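Local atomic coordinates of protein FmtA (Staphylococcus aureus, PDB entry 5ZH8), a protein that removes D-alanine esterified to wall teichoic acid and lipoteichoic acid of the staphylococcal cell envelope, and influences methicillin resistance and autolysis. Residues Leu339-Phe351 / Tyr354-Lys368. Residues are numbered along the deposited sequence; the frame is centred on the assembly and turned at random.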
# COMPACT_ATOMS: atom_id res chain seq x y z
N LEU A 339 -23.47 -4.78 6.04
CA LEU A 339 -23.09 -4.95 4.64
C LEU A 339 -22.36 -6.25 4.38
O LEU A 339 -21.86 -6.88 5.30
CB LEU A 339 -22.20 -3.78 4.20
CG LEU A 339 -20.92 -3.55 5.04
CD1 LEU A 339 -19.76 -4.42 4.56
CD2 LEU A 339 -20.52 -2.08 5.01
N ASN A 340 -22.32 -6.65 3.11
CA ASN A 340 -21.43 -7.72 2.64
C ASN A 340 -20.29 -7.08 1.87
O ASN A 340 -20.49 -6.10 1.15
CB ASN A 340 -22.17 -8.72 1.74
CG ASN A 340 -23.05 -9.69 2.52
OD1 ASN A 340 -23.35 -9.47 3.70
ND2 ASN A 340 -23.48 -10.76 1.86
N ARG A 341 -19.10 -7.64 2.02
CA ARG A 341 -17.90 -7.03 1.49
C ARG A 341 -17.03 -8.02 0.71
O ARG A 341 -16.82 -9.15 1.15
CB ARG A 341 -17.10 -6.42 2.64
CG ARG A 341 -15.68 -5.98 2.29
CD ARG A 341 -15.02 -5.36 3.51
NE ARG A 341 -13.73 -4.75 3.18
CZ ARG A 341 -12.57 -5.41 3.12
NH1 ARG A 341 -12.52 -6.72 3.36
NH2 ARG A 341 -11.46 -4.77 2.83
N LEU A 342 -16.54 -7.57 -0.45
CA LEU A 342 -15.43 -8.23 -1.14
C LEU A 342 -14.30 -7.23 -1.33
O LEU A 342 -14.54 -6.03 -1.44
CB LEU A 342 -15.85 -8.77 -2.51
CG LEU A 342 -16.76 -10.00 -2.53
CD1 LEU A 342 -18.21 -9.60 -2.33
CD2 LEU A 342 -16.62 -10.76 -3.84
N ASN A 343 -13.08 -7.73 -1.36
CA ASN A 343 -11.92 -6.89 -1.56
C ASN A 343 -10.70 -7.71 -2.01
O ASN A 343 -10.45 -8.79 -1.49
CB ASN A 343 -11.59 -6.12 -0.28
CG ASN A 343 -10.38 -5.23 -0.45
OD1 ASN A 343 -10.47 -4.09 -0.91
ND2 ASN A 343 -9.23 -5.74 -0.05
N GLY A 344 -9.95 -7.17 -2.97
CA GLY A 344 -8.69 -7.75 -3.40
C GLY A 344 -7.68 -6.66 -3.72
O GLY A 344 -8.00 -5.70 -4.42
N GLY A 345 -6.47 -6.80 -3.20
CA GLY A 345 -5.38 -5.86 -3.48
C GLY A 345 -4.24 -6.60 -4.16
O GLY A 345 -3.65 -7.50 -3.55
N PHE A 346 -3.94 -6.25 -5.40
CA PHE A 346 -2.95 -7.01 -6.16
C PHE A 346 -2.35 -6.16 -7.28
O PHE A 346 -3.07 -5.47 -8.00
CB PHE A 346 -3.63 -8.27 -6.74
CG PHE A 346 -2.77 -9.51 -6.74
CD1 PHE A 346 -1.82 -9.75 -5.74
CD2 PHE A 346 -2.96 -10.47 -7.72
CE1 PHE A 346 -1.05 -10.90 -5.77
CE2 PHE A 346 -2.20 -11.63 -7.74
CZ PHE A 346 -1.24 -11.84 -6.76
N PHE A 347 -1.03 -6.23 -7.40
CA PHE A 347 -0.27 -5.52 -8.44
C PHE A 347 -0.81 -4.14 -8.77
O PHE A 347 -1.24 -3.88 -9.89
CB PHE A 347 -0.14 -6.38 -9.70
CG PHE A 347 0.70 -7.61 -9.49
CD1 PHE A 347 2.08 -7.55 -9.63
CD2 PHE A 347 0.12 -8.81 -9.13
CE1 PHE A 347 2.86 -8.67 -9.42
CE2 PHE A 347 0.90 -9.94 -8.92
CZ PHE A 347 2.27 -9.86 -9.07
N GLY A 348 -0.79 -3.27 -7.76
CA GLY A 348 -1.17 -1.87 -7.91
C GLY A 348 -2.64 -1.58 -8.12
O GLY A 348 -3.00 -0.45 -8.44
N GLN A 349 -3.50 -2.58 -7.95
CA GLN A 349 -4.93 -2.41 -8.14
C GLN A 349 -5.65 -2.75 -6.85
O GLN A 349 -5.13 -3.49 -6.02
CB GLN A 349 -5.43 -3.27 -9.30
CG GLN A 349 -4.64 -3.04 -10.59
CD GLN A 349 -5.37 -3.48 -11.85
OE1 GLN A 349 -6.58 -3.72 -11.83
NE2 GLN A 349 -4.64 -3.59 -12.95
N VAL A 350 -6.83 -2.18 -6.68
CA VAL A 350 -7.68 -2.47 -5.53
C VAL A 350 -9.11 -2.63 -6.03
O VAL A 350 -9.64 -1.73 -6.69
CB VAL A 350 -7.65 -1.36 -4.46
CG1 VAL A 350 -8.14 -1.91 -3.14
CG2 VAL A 350 -6.25 -0.79 -4.30
N PHE A 351 -9.72 -3.77 -5.72
CA PHE A 351 -11.04 -4.10 -6.21
C PHE A 351 -11.95 -4.41 -5.02
O PHE A 351 -11.77 -5.42 -4.34
CB PHE A 351 -10.95 -5.30 -7.16
CG PHE A 351 -12.12 -5.45 -8.06
CD1 PHE A 351 -13.26 -6.12 -7.64
CD2 PHE A 351 -12.10 -4.91 -9.34
CE1 PHE A 351 -14.35 -6.25 -8.48
CE2 PHE A 351 -13.19 -5.04 -10.19
CZ PHE A 351 -14.31 -5.71 -9.75
N TYR A 354 -18.96 -3.29 -1.75
CA TYR A 354 -19.84 -3.21 -0.59
C TYR A 354 -21.24 -3.42 -1.12
O TYR A 354 -21.60 -2.81 -2.13
CB TYR A 354 -19.78 -1.83 0.04
CG TYR A 354 -18.71 -1.61 1.09
CD1 TYR A 354 -17.53 -2.34 1.12
CD2 TYR A 354 -18.88 -0.61 2.04
CE1 TYR A 354 -16.57 -2.11 2.08
CE2 TYR A 354 -17.93 -0.36 3.00
CZ TYR A 354 -16.78 -1.10 3.02
OH TYR A 354 -15.86 -0.82 4.00
N TYR A 355 -22.03 -4.27 -0.47
CA TYR A 355 -23.41 -4.44 -0.90
C TYR A 355 -24.37 -4.89 0.17
O TYR A 355 -23.96 -5.37 1.23
CB TYR A 355 -23.50 -5.37 -2.11
CG TYR A 355 -23.32 -6.85 -1.84
CD1 TYR A 355 -24.40 -7.64 -1.49
CD2 TYR A 355 -22.07 -7.45 -1.99
CE1 TYR A 355 -24.24 -9.00 -1.27
CE2 TYR A 355 -21.91 -8.81 -1.76
CZ TYR A 355 -23.00 -9.57 -1.41
OH TYR A 355 -22.85 -10.92 -1.18
N ASN A 356 -25.65 -4.69 -0.13
CA ASN A 356 -26.75 -5.21 0.66
C ASN A 356 -27.90 -5.59 -0.29
O ASN A 356 -27.65 -5.84 -1.47
CB ASN A 356 -27.16 -4.21 1.76
CG ASN A 356 -27.66 -2.89 1.23
OD1 ASN A 356 -28.12 -2.79 0.09
ND2 ASN A 356 -27.61 -1.86 2.06
N ASP A 357 -29.14 -5.63 0.19
CA ASP A 357 -30.26 -6.04 -0.67
C ASP A 357 -30.75 -4.94 -1.61
O ASP A 357 -31.53 -5.22 -2.52
CB ASP A 357 -31.41 -6.58 0.17
CG ASP A 357 -31.12 -7.96 0.77
OD1 ASP A 357 -30.01 -8.50 0.56
OD2 ASP A 357 -32.00 -8.49 1.47
N LYS A 358 -30.31 -3.69 -1.41
CA LYS A 358 -30.69 -2.59 -2.29
C LYS A 358 -29.54 -2.18 -3.23
O LYS A 358 -29.74 -2.09 -4.44
CB LYS A 358 -31.13 -1.37 -1.48
CG LYS A 358 -31.86 -0.33 -2.32
CD LYS A 358 -32.26 0.88 -1.50
CE LYS A 358 -32.92 1.96 -2.35
NZ LYS A 358 -33.07 3.24 -1.60
N TYR A 359 -28.37 -1.94 -2.67
CA TYR A 359 -27.23 -1.47 -3.45
C TYR A 359 -26.12 -2.51 -3.57
O TYR A 359 -25.81 -3.20 -2.60
CB TYR A 359 -26.64 -0.20 -2.81
CG TYR A 359 -27.55 0.99 -2.88
CD1 TYR A 359 -27.75 1.67 -4.08
CD2 TYR A 359 -28.23 1.45 -1.76
CE1 TYR A 359 -28.58 2.77 -4.15
CE2 TYR A 359 -29.06 2.55 -1.82
CZ TYR A 359 -29.23 3.21 -3.02
OH TYR A 359 -30.06 4.30 -3.08
N VAL A 360 -25.54 -2.60 -4.75
CA VAL A 360 -24.24 -3.25 -4.92
C VAL A 360 -23.29 -2.20 -5.46
O VAL A 360 -23.49 -1.70 -6.56
CB VAL A 360 -24.29 -4.47 -5.88
CG1 VAL A 360 -22.92 -5.15 -5.93
CG2 VAL A 360 -25.36 -5.45 -5.45
N VAL A 361 -22.28 -1.86 -4.67
CA VAL A 361 -21.32 -0.83 -5.02
C VAL A 361 -19.99 -1.50 -5.29
O VAL A 361 -19.41 -2.12 -4.40
CB VAL A 361 -21.15 0.21 -3.88
CG1 VAL A 361 -20.25 1.35 -4.33
CG2 VAL A 361 -22.50 0.72 -3.43
N VAL A 362 -19.51 -1.38 -6.53
CA VAL A 362 -18.25 -1.97 -6.95
C VAL A 362 -17.31 -0.84 -7.34
O VAL A 362 -17.63 -0.05 -8.24
CB VAL A 362 -18.42 -2.91 -8.17
CG1 VAL A 362 -17.12 -3.66 -8.47
CG2 VAL A 362 -19.58 -3.88 -7.95
N LEU A 363 -16.17 -0.75 -6.66
CA LEU A 363 -15.22 0.33 -6.88
C LEU A 363 -13.85 -0.25 -7.19
O LEU A 363 -13.23 -0.92 -6.36
CB LEU A 363 -15.16 1.23 -5.64
CG LEU A 363 -14.60 2.64 -5.87
CD1 LEU A 363 -15.53 3.44 -6.76
CD2 LEU A 363 -14.36 3.36 -4.55
N ALA A 364 -13.38 0.01 -8.41
CA ALA A 364 -12.11 -0.53 -8.89
C ALA A 364 -11.08 0.59 -9.04
O ALA A 364 -11.32 1.59 -9.69
CB ALA A 364 -12.31 -1.24 -10.23
N LEU A 365 -9.91 0.38 -8.44
CA LEU A 365 -8.87 1.39 -8.42
C LEU A 365 -7.57 0.80 -8.98
O LEU A 365 -7.06 -0.18 -8.45
CB LEU A 365 -8.67 1.83 -6.97
CG LEU A 365 -7.71 2.97 -6.70
CD1 LEU A 365 -8.25 4.29 -7.25
CD2 LEU A 365 -7.47 3.06 -5.20
N ASN A 366 -7.05 1.40 -10.05
CA ASN A 366 -5.80 0.92 -10.69
C ASN A 366 -4.56 1.79 -10.42
O ASN A 366 -3.49 1.51 -10.94
CB ASN A 366 -6.00 0.67 -12.19
CG ASN A 366 -6.31 1.94 -12.96
OD1 ASN A 366 -7.23 2.67 -12.62
ND2 ASN A 366 -5.56 2.18 -14.03
N VAL A 367 -4.71 2.84 -9.62
CA VAL A 367 -3.56 3.50 -8.99
C VAL A 367 -3.68 3.23 -7.50
O VAL A 367 -4.66 3.62 -6.87
CB VAL A 367 -3.52 5.01 -9.26
CG1 VAL A 367 -2.27 5.62 -8.65
CG2 VAL A 367 -3.57 5.29 -10.76
N LYS A 368 -2.69 2.55 -6.93
CA LYS A 368 -2.79 2.07 -5.56
C LYS A 368 -3.04 3.21 -4.59
O LYS A 368 -2.44 4.28 -4.69
CB LYS A 368 -1.52 1.33 -5.16
CG LYS A 368 -1.63 0.55 -3.87
CD LYS A 368 -0.36 -0.24 -3.62
CE LYS A 368 -0.48 -1.17 -2.42
NZ LYS A 368 -0.90 -0.44 -1.19
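Asn340 meets Tyr355 twice with one side chain: its CB lies over a face of the tyrosine ring, 3.5 Å from the centroid in a CH-pi contact, while ND2 reaches on to donate to Tyr355 OH at 3.1 Å. That bond is nearly straight (171°) and runs in the amide plane, which stands 69° from the ring plane. Tyr355 CG sits between its own backbone N and carbonyl carbon (chi1 75°), which turns the ring across the strand toward Asn340, and CD1 of Leu342 abuts the ring edge at CE2. Beneath the side chains the same two residues form a hydrogen-bonded antiparallel pair, Asn340 N to Tyr355 O spanning 2.8 Å. The opposite face carries Tyr354, its ring touched obliquely by Leu339 CD2 (3.7 Å from Tyr354 CD2) and by Arg341 CD (3.9 Å from Tyr354 CE1). On the other side of strand 349-355, which pairs with strand 359-365, Val350 and Leu365 form a hydrogen-bonded pair, while Phe351 CZ packs 3.7 Å from Val362 CG1 and Phe351 CD2 lies against Ala364 CB. The two consecutive hairpins share strand 349-355; the first is closed by a type I' turn at Phe346–Gln349, and in the loop of the second Asn356 OD1 accepts from Lys358 N (an Asx turn) and from Tyr359 N, extending it to an Asx motif. They belong to the central antiparallel sheet of the beta-lactamase-like fold, against which helix 371-382 packs. Tyr354 OH and Arg341 NE both bind Glu372 OE2 of that helix, and the Asn340 amide also engages Leu317 O and Asn390 ND2, so the buried polar ends on each face tie strands 340-346 and 349-355 to their surroundings.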